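Local coordinates for conserved hypothetical alanine and leucine RICH protein (Mycobacterium tuberculosis, PDB 2WAM) that is of unknown function but belongs to the PAC2 family and represents a duplicated gene family of actinobacteria, at residues A[46-51]-A[160-165]; A[235-240]-A[262-267]; A[256-261]-A[269-274]. All coordinates share one frame; numbering follows the deposited sequence.

Contact 1. Residues A[46-51]-A[160-165]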
ATOM      1  N   PRO A  46       5.399  -0.980  -7.526  1.00 42.17           N
ATOM      2  CA  PRO A  46       5.876  -1.074  -6.143  1.00 39.10           C
ATOM      3  C   PRO A  46       6.074  -2.527  -5.715  1.00 40.71           C
ATOM      4  O   PRO A  46       5.203  -3.381  -5.901  1.00 34.80           O
ATOM      5  CB  PRO A  46       4.754  -0.422  -5.339  1.00 34.02           C
ATOM      6  CG  PRO A  46       3.978   0.394  -6.349  1.00 38.19           C
ATOM      7  CD  PRO A  46       4.070  -0.354  -7.621  1.00 38.70           C
ATOM      8  N   GLY A  47       7.247  -2.799  -5.156  1.00 47.52           N
ATOM      9  CA  GLY A  47       7.593  -4.128  -4.714  1.00 22.66           C
ATOM     10  C   GLY A  47       7.961  -5.078  -5.840  1.00 39.68           C
ATOM     11  O   GLY A  47       8.085  -6.285  -5.603  1.00 39.01           O
ATOM     12  N   MET A  48       8.125  -4.561  -7.060  1.00 22.99           N
ATOM     13  CA  MET A  48       8.488  -5.428  -8.170  1.00 26.95           C
ATOM     14  C   MET A  48       9.616  -4.909  -9.067  1.00 35.52           C
ATOM     15  O   MET A  48      10.549  -5.646  -9.368  1.00 30.23           O
ATOM     16  CB  MET A  48       7.266  -5.796  -9.009  1.00 23.99           C
ATOM     17  CG  MET A  48       7.541  -6.975  -9.929  1.00 30.19           C
ATOM     18  SD  MET A  48       7.973  -8.489  -9.024  1.00 37.73           S
ATOM     19  CE  MET A  48       9.184  -9.068 -10.157  1.00 30.83           C
ATOM     20  N   TYR A  49       9.518  -3.656  -9.511  1.00 37.05           N
ATOM     21  CA  TYR A  49      10.570  -3.064 -10.326  1.00 28.75           C
ATOM     22  C   TYR A  49      10.481  -1.554 -10.403  1.00 31.49           C
ATOM     23  O   TYR A  49       9.391  -0.987 -10.364  1.00 33.14           O
ATOM     24  CB  TYR A  49      10.574  -3.646 -11.746  1.00 26.23           C
ATOM     25  CG  TYR A  49       9.357  -3.287 -12.588  1.00 28.91           C
ATOM     26  CD1 TYR A  49       9.288  -2.077 -13.284  1.00 27.19           C
ATOM     27  CD2 TYR A  49       8.293  -4.163 -12.711  1.00 31.03           C
ATOM     28  CE1 TYR A  49       8.191  -1.752 -14.070  1.00 29.33           C
ATOM     29  CE2 TYR A  49       7.189  -3.843 -13.488  1.00 38.05           C
ATOM     30  CZ  TYR A  49       7.139  -2.642 -14.165  1.00 36.24           C
ATOM     31  OH  TYR A  49       6.032  -2.342 -14.931  1.00 29.13           O
ATOM     32  N   GLU A  50      11.647  -0.920 -10.503  1.00 27.86           N
ATOM     33  CA  GLU A  50      11.766   0.480 -10.871  1.00 26.68           C
ATOM     34  C   GLU A  50      12.152   0.600 -12.345  1.00 32.99           C
ATOM     35  O   GLU A  50      13.052  -0.099 -12.829  1.00 31.87           O
ATOM     36  CB  GLU A  50      12.853   1.151 -10.053  1.00 32.81           C
ATOM     37  CG  GLU A  50      12.525   1.380  -8.603  1.00 59.35           C
ATOM     38  CD  GLU A  50      13.334   2.532  -8.015  1.00 74.20           C
ATOM     39  OE1 GLU A  50      14.151   3.144  -8.756  1.00 60.93           O
ATOM     40  OE2 GLU A  50      13.141   2.827  -6.813  1.00 84.14           O
ATOM     41  N   LEU A  51      11.475   1.490 -13.055  1.00 31.37           N
ATOM     42  CA  LEU A  51      11.890   1.858 -14.402  1.00 30.11           C
ATOM     43  C   LEU A  51      13.029   2.861 -14.388  1.00 30.05           C
ATOM     44  O   LEU A  51      13.057   3.771 -13.567  1.00 44.64           O
ATOM     45  CB  LEU A  51      10.719   2.469 -15.157  1.00 29.07           C
ATOM     46  CG  LEU A  51       9.727   1.425 -15.633  1.00 32.84           C
ATOM     47  CD1 LEU A  51       8.560   2.094 -16.313  1.00 28.40           C
ATOM     48  CD2 LEU A  51      10.443   0.437 -16.565  1.00 32.04           C
ATOM     49  N   ILE A 160       6.540 -12.887 -13.282  1.00 27.83           N
ATOM     50  CA  ILE A 160       6.298 -13.203 -14.686  1.00 32.93           C
ATOM     51  C   ILE A 160       5.317 -12.226 -15.359  1.00 34.10           C
ATOM     52  O   ILE A 160       5.557 -11.749 -16.472  1.00 38.13           O
ATOM     53  CB  ILE A 160       5.799 -14.638 -14.845  1.00 33.66           C
ATOM     54  CG1 ILE A 160       6.939 -15.624 -14.566  1.00 32.45           C
ATOM     55  CG2 ILE A 160       5.248 -14.855 -16.243  1.00 28.83           C
ATOM     56  CD1 ILE A 160       6.457 -17.003 -14.152  1.00 33.73           C
ATOM     57  N   THR A 161       4.224 -11.909 -14.678  1.00 24.37           N
ATOM     58  CA  THR A 161       3.277 -10.944 -15.210  1.00 30.11           C
ATOM     59  C   THR A 161       3.948  -9.599 -15.492  1.00 37.92           C
ATOM     60  O   THR A 161       3.764  -9.021 -16.568  1.00 38.91           O
ATOM     61  CB  THR A 161       2.094 -10.742 -14.262  1.00 34.00           C
ATOM     62  OG1 THR A 161       1.317 -11.941 -14.226  1.00 27.52           O
ATOM     63  CG2 THR A 161       1.229  -9.589 -14.732  1.00 24.72           C
ATOM     64  N   ALA A 162       4.723  -9.105 -14.529  1.00 29.81           N
ATOM     65  CA  ALA A 162       5.470  -7.867 -14.717  1.00 26.03           C
ATOM     66  C   ALA A 162       6.387  -7.910 -15.954  1.00 23.44           C
ATOM     67  O   ALA A 162       6.441  -6.949 -16.705  1.00 25.79           O
ATOM     68  CB  ALA A 162       6.264  -7.511 -13.457  1.00 22.26           C
ATOM     69  N   VAL A 163       7.100  -9.018 -16.167  1.00 24.71           N
ATOM     70  CA  VAL A 163       7.948  -9.166 -17.354  1.00 22.59           C
ATOM     71  C   VAL A 163       7.096  -9.204 -18.627  1.00 32.48           C
ATOM     72  O   VAL A 163       7.381  -8.510 -19.606  1.00 34.96           O
ATOM     73  CB  VAL A 163       8.846 -10.436 -17.293  1.00 26.22           C
ATOM     74  CG1 VAL A 163       9.556 -10.657 -18.612  1.00 22.64           C
ATOM     75  CG2 VAL A 163       9.874 -10.328 -16.176  1.00 33.62           C
ATOM     76  N   ARG A 164       6.044 -10.013 -18.612  1.00 29.51           N
ATOM     77  CA  ARG A 164       5.147 -10.083 -19.753  1.00 31.58           C
ATOM     78  C   ARG A 164       4.531  -8.708 -20.085  1.00 39.17           C
ATOM     79  O   ARG A 164       4.369  -8.356 -21.263  1.00 33.87           O
ATOM     80  CB  ARG A 164       4.053 -11.127 -19.511  1.00 24.29           C
ATOM     81  CG  ARG A 164       2.969 -11.123 -20.575  1.00 28.20           C
ATOM     82  CD  ARG A 164       2.056 -12.304 -20.449  1.00 28.58           C
ATOM     83  NE  ARG A 164       1.204 -12.195 -19.282  1.00 44.30           N
ATOM     84  CZ  ARG A 164       0.065 -11.519 -19.271  1.00 45.89           C
ATOM     85  NH1 ARG A 164      -0.334 -10.900 -20.370  1.00 43.60           N
ATOM     86  NH2 ARG A 164      -0.662 -11.458 -18.167  1.00 43.78           N
ATOM     87  N   LEU A 165       4.192  -7.937 -19.052  1.00 24.27           N
ATOM     88  CA  LEU A 165       3.617  -6.613 -19.259  1.00 32.10           C
ATOM     89  C   LEU A 165       4.650  -5.599 -19.772  1.00 40.92           C
ATOM     90  O   LEU A 165       4.316  -4.709 -20.552  1.00 49.15           O
ATOM     91  CB  LEU A 165       2.919  -6.111 -17.996  1.00 37.86           C
ATOM     92  CG  LEU A 165       2.287  -4.716 -18.066  1.00 60.66           C
ATOM     93  CD1 LEU A 165       1.159  -4.607 -17.054  1.00 72.74           C
ATOM     94  CD2 LEU A 165       3.307  -3.575 -17.866  1.00 53.19           C
TER
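Ala162 sets its methyl group between two side chains of 46-51: its CB lies 3.8 Å from CE2 of Tyr49 and equally far, 3.8 Å, from CG of Met48. More of its surface is buried here than that of any other residue in the pair. An alanine suits the place, because a single CB on the helix lets the chain just before strand 49-51 come in until Met48 CA and Ala162 CA are 7.6 Å apart. Tyr49 meets the methyl with the rim of its ring, CD2 and CE2, and the CB stays near the ring plane instead of lying over a face. The phenol is directed at the helix by a first torsion that places CG between the backbone N and the carbonyl carbon (chi1 67°). Its OH then ends 4.2 Å from CD2 of Leu165, one turn further along the helix, and the two side chains cross at roughly a right angle. Both Met48 and Tyr49 look toward helix 156-169, an arrangement that fits a classic beta bulge, in which the two consecutive residues stand opposite a single residue of strand 44-45, at the border of the mixed sheet. Met48 supplies the second side chain, long and unbranched enough to bend round. With CG swung away from the backbone N (chi1 -165°) and the chain bent beyond it, the CG methylene touches Ala162, while the same side chain also packs on Phe159 of the helix and Phe101 of strand 94-101. No hydrogen bond joins the two segments; the contact is made by apolar packing among buried residues. Around the tyrosine, Leu51 CG sits in the ring plane at another part of the edge, and Pro43 of the second subunit packs against Tyr49, placing this corner at a subunit interface.

Contact 2. Residues A[235-240]-A[262-267]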
ATOM      1  N   VAL A 235      10.879 -19.101 -27.708  1.00 28.64           N
ATOM      2  CA  VAL A 235      11.821 -20.150 -28.043  1.00 32.45           C
ATOM      3  C   VAL A 235      12.856 -20.251 -26.924  1.00 37.81           C
ATOM      4  O   VAL A 235      13.094 -19.293 -26.187  1.00 32.11           O
ATOM      5  CB  VAL A 235      12.447 -19.958 -29.461  1.00 30.20           C
ATOM      6  CG1 VAL A 235      12.841 -18.532 -29.700  1.00 30.84           C
ATOM      7  CG2 VAL A 235      13.619 -20.876 -29.670  1.00 34.25           C
ATOM      8  N   GLY A 236      13.431 -21.436 -26.768  1.00 38.35           N
ATOM      9  CA  GLY A 236      14.279 -21.713 -25.633  1.00 32.88           C
ATOM     10  C   GLY A 236      15.325 -22.729 -26.005  1.00 36.01           C
ATOM     11  O   GLY A 236      15.061 -23.666 -26.749  1.00 43.07           O
ATOM     12  N   PHE A 237      16.526 -22.533 -25.488  1.00 35.70           N
ATOM     13  CA  PHE A 237      17.628 -23.430 -25.785  1.00 35.04           C
ATOM     14  C   PHE A 237      18.268 -23.923 -24.505  1.00 32.55           C
ATOM     15  O   PHE A 237      18.672 -23.141 -23.653  1.00 43.38           O
ATOM     16  CB  PHE A 237      18.654 -22.735 -26.675  1.00 30.93           C
ATOM     17  CG  PHE A 237      18.089 -22.261 -27.966  1.00 29.41           C
ATOM     18  CD1 PHE A 237      17.844 -20.914 -28.175  1.00 33.88           C
ATOM     19  CD2 PHE A 237      17.775 -23.169 -28.970  1.00 27.16           C
ATOM     20  CE1 PHE A 237      17.308 -20.467 -29.382  1.00 32.48           C
ATOM     21  CE2 PHE A 237      17.240 -22.745 -30.170  1.00 29.78           C
ATOM     22  CZ  PHE A 237      17.006 -21.383 -30.380  1.00 37.67           C
ATOM     23  N   THR A 238      18.342 -25.234 -24.369  1.00 33.06           N
ATOM     24  CA  THR A 238      18.962 -25.836 -23.215  1.00 31.88           C
ATOM     25  C   THR A 238      20.209 -26.563 -23.686  1.00 34.96           C
ATOM     26  O   THR A 238      20.132 -27.587 -24.361  1.00 38.96           O
ATOM     27  CB  THR A 238      18.006 -26.802 -22.539  1.00 40.51           C
ATOM     28  OG1 THR A 238      16.800 -26.105 -22.195  1.00 42.51           O
ATOM     29  CG2 THR A 238      18.644 -27.375 -21.291  1.00 43.87           C
ATOM     30  N   VAL A 239      21.362 -26.005 -23.349  1.00 36.29           N
ATOM     31  CA  VAL A 239      22.636 -26.522 -23.824  1.00 36.91           C
ATOM     32  C   VAL A 239      23.115 -27.691 -22.943  1.00 43.70           C
ATOM     33  O   VAL A 239      22.838 -27.726 -21.735  1.00 41.20           O
ATOM     34  CB  VAL A 239      23.692 -25.377 -23.944  1.00 32.63           C
ATOM     35  CG1 VAL A 239      23.876 -24.622 -22.608  1.00 30.24           C
ATOM     36  CG2 VAL A 239      25.006 -25.895 -24.465  1.00 41.81           C
ATOM     37  N   HIS A 240      23.805 -28.656 -23.551  1.00 47.77           N
ATOM     38  CA  HIS A 240      24.282 -29.825 -22.816  1.00 45.83           C
ATOM     39  C   HIS A 240      25.731 -29.688 -22.368  1.00 39.07           C
ATOM     40  O   HIS A 240      26.628 -29.497 -23.184  1.00 49.77           O
ATOM     41  CB  HIS A 240      24.105 -31.091 -23.649  1.00 53.44           C
ATOM     42  CG  HIS A 240      22.682 -31.372 -24.020  1.00 64.77           C
ATOM     43  ND1 HIS A 240      22.298 -31.717 -25.296  1.00 68.68           N
ATOM     44  CD2 HIS A 240      21.548 -31.342 -23.282  1.00 64.47           C
ATOM     45  CE1 HIS A 240      20.990 -31.898 -25.326  1.00 63.58           C
ATOM     46  NE2 HIS A 240      20.511 -31.675 -24.118  1.00 57.54           N
ATOM     47  N   ALA A 262      21.897 -15.557 -31.628  1.00 30.02           N
ATOM     48  CA  ALA A 262      22.222 -14.765 -32.811  1.00 32.84           C
ATOM     49  C   ALA A 262      21.451 -15.207 -34.066  1.00 30.98           C
ATOM     50  O   ALA A 262      20.868 -14.366 -34.739  1.00 31.29           O
ATOM     51  CB  ALA A 262      23.724 -14.755 -33.066  1.00 22.89           C
ATOM     52  N   LYS A 263      21.452 -16.507 -34.378  1.00 25.55           N
ATOM     53  CA  LYS A 263      20.679 -17.021 -35.517  1.00 35.79           C
ATOM     54  C   LYS A 263      19.180 -16.731 -35.379  1.00 38.18           C
ATOM     55  O   LYS A 263      18.562 -16.156 -36.267  1.00 45.09           O
ATOM     56  CB  LYS A 263      20.864 -18.535 -35.695  1.00 41.91           C
ATOM     57  CG  LYS A 263      22.291 -18.985 -35.891  1.00 56.46           C
ATOM     58  CD  LYS A 263      22.390 -20.485 -36.152  1.00 61.41           C
ATOM     59  CE  LYS A 263      23.853 -20.932 -36.112  1.00 70.94           C
ATOM     60  NZ  LYS A 263      24.047 -22.321 -36.601  1.00 80.84           N
ATOM     61  N   THR A 264      18.603 -17.146 -34.260  1.00 38.68           N
ATOM     62  CA  THR A 264      17.169 -17.050 -34.044  1.00 32.01           C
ATOM     63  C   THR A 264      16.696 -15.608 -33.984  1.00 33.39           C
ATOM     64  O   THR A 264      15.671 -15.255 -34.562  1.00 42.67           O
ATOM     65  CB  THR A 264      16.765 -17.793 -32.764  1.00 34.88           C
ATOM     66  OG1 THR A 264      17.015 -19.198 -32.931  1.00 41.70           O
ATOM     67  CG2 THR A 264      15.298 -17.576 -32.458  1.00 30.75           C
ATOM     68  N   GLY A 265      17.457 -14.767 -33.297  1.00 34.18           N
ATOM     69  CA  GLY A 265      17.052 -13.387 -33.094  1.00 32.10           C
ATOM     70  C   GLY A 265      17.444 -12.428 -34.199  1.00 38.97           C
ATOM     71  O   GLY A 265      17.017 -11.261 -34.199  1.00 40.14           O
ATOM     72  N   SER A 266      18.244 -12.917 -35.149  1.00 35.26           N
ATOM     73  CA  SER A 266      18.773 -12.067 -36.212  1.00 33.40           C
ATOM     74  C   SER A 266      19.664 -10.973 -35.613  1.00 38.05           C
ATOM     75  O   SER A 266      19.568  -9.791 -35.953  1.00 34.41           O
ATOM     76  CB  SER A 266      17.632 -11.453 -37.029  1.00 34.89           C
ATOM     77  OG  SER A 266      17.081 -12.419 -37.902  1.00 51.97           O
ATOM     78  N   LEU A 267      20.518 -11.383 -34.688  1.00 36.67           N
ATOM     79  CA  LEU A 267      21.406 -10.462 -34.023  1.00 29.39           C
ATOM     80  C   LEU A 267      22.841 -10.739 -34.442  1.00 38.26           C
ATOM     81  O   LEU A 267      23.215 -11.881 -34.742  1.00 36.88           O
ATOM     82  CB  LEU A 267      21.264 -10.577 -32.504  1.00 32.67           C
ATOM     83  CG  LEU A 267      19.947 -10.073 -31.901  1.00 33.23           C
ATOM     84  CD1 LEU A 267      20.007 -10.166 -30.395  1.00 29.00           C
ATOM     85  CD2 LEU A 267      19.662  -8.645 -32.328  1.00 28.76           C
TER
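Val235 opens the contact by reaching from strand 234-242 toward the helix with its CG1 methyl, which comes to 3.8 Å from CG2 of Thr264 on the last turn of helix 251-265. The branch does this because CG1 occupies the position between the backbone N and the carbonyl carbon (chi1 44°), while CG2 takes the place opposite the N. A beta-branched residue fits an extended strand and offers methyls for this methyl-to-methyl meeting. Gly236 comes next, brings no side chain, and is bonded through its backbone to His196 of the adjoining strand. Two residues on from the valine, Phe237 again faces the helix. Its ring approaches Thr264 by the edge: OG1 lies near the ring plane, 3.4 Å from CZ and 3.8 Å from CE1. The hydroxyl thus meets the carbon rim and not the face, an approach consistent with the slightly positive hydrogens of an aromatic edge, and it also makes a weak hydrogen bond to Gln260 O within its own helix. One threonine therefore serves both strand residues, its methyl for Val235 and its hydroxyl for Phe237, with the methyl opposite its backbone N. Just beyond it the helix ends in a Schellman motif: Leu267 N bonds to Ala262 O at 3.0 Å, Ser266 N makes a weak bond to Lys263 O, and Ser266 has positive phi (63°). Further along the strand, Thr238, Val239 and His240 leave this helix end behind; Val239 packs instead on Ala253 and Leu257, nearer the start of the same helix. Strand 234-242 lies between the parallel strand 174-183, whose Gln174 also touches Thr264, and the antiparallel outer strand 193-197, with helix 251-265 laid over one face of the sheet.

Contact 3. Residues A[256-261]-A[269-274]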
ATOM      1  N   ALA A 256      27.994 -21.367 -27.349  1.00 32.14           N
ATOM      2  CA  ALA A 256      26.996 -22.100 -28.112  1.00 30.92           C
ATOM      3  C   ALA A 256      25.611 -21.471 -27.942  1.00 38.03           C
ATOM      4  O   ALA A 256      24.902 -21.236 -28.924  1.00 34.87           O
ATOM      5  CB  ALA A 256      26.975 -23.561 -27.708  1.00 23.40           C
ATOM      6  N   LEU A 257      25.226 -21.195 -26.697  1.00 34.65           N
ATOM      7  CA  LEU A 257      23.948 -20.534 -26.449  1.00 26.43           C
ATOM      8  C   LEU A 257      23.843 -19.228 -27.238  1.00 34.83           C
ATOM      9  O   LEU A 257      22.886 -19.022 -27.979  1.00 32.06           O
ATOM     10  CB  LEU A 257      23.750 -20.267 -24.963  1.00 23.31           C
ATOM     11  CG  LEU A 257      23.355 -21.469 -24.102  1.00 28.22           C
ATOM     12  CD1 LEU A 257      23.371 -21.142 -22.602  1.00 26.73           C
ATOM     13  CD2 LEU A 257      22.000 -21.952 -24.514  1.00 29.78           C
ATOM     14  N   LEU A 258      24.833 -18.351 -27.089  1.00 34.92           N
ATOM     15  CA  LEU A 258      24.785 -17.050 -27.749  1.00 30.66           C
ATOM     16  C   LEU A 258      24.788 -17.147 -29.280  1.00 30.95           C
ATOM     17  O   LEU A 258      24.148 -16.348 -29.962  1.00 35.06           O
ATOM     18  CB  LEU A 258      25.908 -16.134 -27.252  1.00 28.82           C
ATOM     19  CG  LEU A 258      25.799 -15.648 -25.797  1.00 29.52           C
ATOM     20  CD1 LEU A 258      26.727 -14.472 -25.551  1.00 28.91           C
ATOM     21  CD2 LEU A 258      24.375 -15.284 -25.417  1.00 20.66           C
ATOM     22  N   GLU A 259      25.505 -18.125 -29.822  1.00 31.76           N
ATOM     23  CA  GLU A 259      25.535 -18.302 -31.268  1.00 36.94           C
ATOM     24  C   GLU A 259      24.129 -18.614 -31.739  1.00 44.97           C
ATOM     25  O   GLU A 259      23.713 -18.206 -32.824  1.00 44.34           O
ATOM     26  CB  GLU A 259      26.509 -19.412 -31.664  1.00 28.89           C
ATOM     27  CG  GLU A 259      27.953 -18.956 -31.650  1.00 32.24           C
ATOM     28  CD  GLU A 259      28.935 -20.088 -31.853  1.00 40.43           C
ATOM     29  OE1 GLU A 259      28.591 -21.238 -31.522  1.00 35.88           O
ATOM     30  OE2 GLU A 259      30.059 -19.824 -32.337  1.00 47.69           O
ATOM     31  N   GLN A 260      23.392 -19.321 -30.891  1.00 42.36           N
ATOM     32  CA  GLN A 260      22.020 -19.691 -31.183  1.00 30.44           C
ATOM     33  C   GLN A 260      21.072 -18.491 -31.098  1.00 37.17           C
ATOM     34  O   GLN A 260      20.240 -18.296 -31.983  1.00 45.55           O
ATOM     35  CB  GLN A 260      21.580 -20.813 -30.246  1.00 35.55           C
ATOM     36  CG  GLN A 260      20.358 -21.566 -30.719  1.00 49.92           C
ATOM     37  CD  GLN A 260      20.489 -22.017 -32.156  1.00 56.01           C
ATOM     38  OE1 GLN A 260      19.645 -21.689 -33.000  1.00 45.03           O
ATOM     39  NE2 GLN A 260      21.564 -22.760 -32.453  1.00 52.64           N
ATOM     40  N   VAL A 261      21.194 -17.697 -30.034  1.00 30.72           N
ATOM     41  CA  VAL A 261      20.436 -16.451 -29.909  1.00 27.43           C
ATOM     42  C   VAL A 261      20.655 -15.608 -31.153  1.00 33.14           C
ATOM     43  O   VAL A 261      19.722 -15.021 -31.679  1.00 37.25           O
ATOM     44  CB  VAL A 261      20.885 -15.605 -28.681  1.00 31.13           C
ATOM     45  CG1 VAL A 261      20.129 -14.280 -28.615  1.00 21.59           C
ATOM     46  CG2 VAL A 261      20.714 -16.376 -27.408  1.00 26.45           C
ATOM     47  N   LEU A 269      26.250 -10.717 -32.801  1.00 36.40           N
ATOM     48  CA  LEU A 269      26.829 -10.693 -31.469  1.00 33.42           C
ATOM     49  C   LEU A 269      28.342 -10.897 -31.537  1.00 40.36           C
ATOM     50  O   LEU A 269      28.806 -11.870 -32.131  1.00 44.40           O
ATOM     51  CB  LEU A 269      26.148 -11.748 -30.593  1.00 30.07           C
ATOM     52  CG  LEU A 269      24.616 -11.637 -30.455  1.00 28.17           C
ATOM     53  CD1 LEU A 269      24.006 -12.788 -29.645  1.00 23.51           C
ATOM     54  CD2 LEU A 269      24.234 -10.298 -29.843  1.00 20.69           C
ATOM     55  N   PRO A 270      29.117  -9.956 -30.955  1.00 38.00           N
ATOM     56  CA  PRO A 270      30.586 -10.037 -30.989  1.00 32.14           C
ATOM     57  C   PRO A 270      31.101 -11.035 -29.969  1.00 35.34           C
ATOM     58  O   PRO A 270      31.238 -10.695 -28.799  1.00 42.51           O
ATOM     59  CB  PRO A 270      31.032  -8.623 -30.606  1.00 31.10           C
ATOM     60  CG  PRO A 270      29.900  -8.070 -29.800  1.00 33.60           C
ATOM     61  CD  PRO A 270      28.639  -8.726 -30.292  1.00 30.23           C
ATOM     62  N   LEU A 271      31.416 -12.243 -30.419  1.00 37.55           N
ATOM     63  CA  LEU A 271      31.692 -13.349 -29.514  1.00 34.58           C
ATOM     64  C   LEU A 271      33.166 -13.677 -29.380  1.00 30.05           C
ATOM     65  O   LEU A 271      33.520 -14.596 -28.648  1.00 32.56           O
ATOM     66  CB  LEU A 271      30.923 -14.601 -29.959  1.00 31.04           C
ATOM     67  CG  LEU A 271      29.397 -14.478 -29.949  1.00 27.92           C
ATOM     68  CD1 LEU A 271      28.757 -15.841 -30.097  1.00 25.57           C
ATOM     69  CD2 LEU A 271      28.923 -13.789 -28.673  1.00 27.52           C
ATOM     70  N   ALA A 272      34.018 -12.922 -30.074  1.00 29.07           N
ATOM     71  CA  ALA A 272      35.451 -13.230 -30.149  1.00 33.06           C
ATOM     72  C   ALA A 272      36.121 -13.478 -28.794  1.00 36.75           C
ATOM     73  O   ALA A 272      36.802 -14.484 -28.607  1.00 34.37           O
ATOM     74  CB  ALA A 272      36.200 -12.141 -30.926  1.00 40.71           C
ATOM     75  N   VAL A 273      35.928 -12.560 -27.854  1.00 29.26           N
ATOM     76  CA  VAL A 273      36.587 -12.654 -26.560  1.00 33.39           C
ATOM     77  C   VAL A 273      36.097 -13.875 -25.760  1.00 32.20           C
ATOM     78  O   VAL A 273      36.853 -14.522 -25.040  1.00 32.82           O
ATOM     79  CB  VAL A 273      36.416 -11.329 -25.769  1.00 35.33           C
ATOM     80  CG1 VAL A 273      36.917 -11.473 -24.337  1.00 26.27           C
ATOM     81  CG2 VAL A 273      37.143 -10.197 -26.494  1.00 30.45           C
ATOM     82  N   LEU A 274      34.826 -14.199 -25.916  1.00 32.14           N
ATOM     83  CA  LEU A 274      34.243 -15.335 -25.225  1.00 35.05           C
ATOM     84  C   LEU A 274      34.750 -16.637 -25.834  1.00 36.58           C
ATOM     85  O   LEU A 274      34.964 -17.621 -25.132  1.00 42.06           O
ATOM     86  CB  LEU A 274      32.716 -15.252 -25.312  1.00 30.59           C
ATOM     87  CG  LEU A 274      31.877 -16.402 -24.775  1.00 30.16           C
ATOM     88  CD1 LEU A 274      31.970 -16.454 -23.264  1.00 22.74           C
ATOM     89  CD2 LEU A 274      30.427 -16.240 -25.238  1.00 39.60           C
TER
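The carboxylate of Glu259 is the flat side-chain group nearest this contact, and neither its faces nor its edges are used across it: OE2 is hydrogen-bonded to Gln255 NE2 one turn back on the same helix, while the aliphatic CG, nearer the backbone, lies 3.6 Å from CD1 of Leu271. The setting is a helix–loop–helix connection, in which helix 251-265 gives way through a short loop to helix 272-289, and leucines on and just before the second helix close back on the first. An exposed glutamate fits this border well, its methylene packing on the leucine while the acid group stays with a polar partner. Deeper in, Leu258 is the centre of the packing. Its CD1 is 3.9 Å from CD2 of Leu271 and 4.1 Å from CD2 of Leu274, which crosses it at about a right angle. Leu271 can serve two residues because it forks: CD1 reaches Glu259 CG and the CB of Leu258, while CD2 meets both CB and CD1 of Leu258. Leu274 enters from the first turn of the second helix with CG set opposite its backbone N (chi1 174°). The cluster is closed by helix 81-92, where Ala85 and Leu89 pack on Leu258, and His88 touches Leu271 and Leu274 as well as hydrogen-bonding to Pro270 O. At the far end of the contact Leu269 brings CD1 alone to the first helix, where it lies 4.3 Å from Val261 CG1 and 3.6 Å from the backbone oxygen of Leu258.

In the fold
From the N terminus, contact 1 comes first: it closes a span of 108 residues, bringing strand 49-51, next to the edge strand 44-45, against helix 156-169. It ends before contact 2 begins, and the two contact centres are about 24 Å apart, yet both reach the same mixed sheet. Contact 2 closes a span of 21 residues between strand 234-242 and the end of helix 251-265. Contact 3 opens inside that span, at 256-261, and closes beyond it at 269-274, so the two cross instead of nesting. They share helix 251-265, which is thereby tied to the sheet by contact 2 and to the start of helix 272-289 by contact 3.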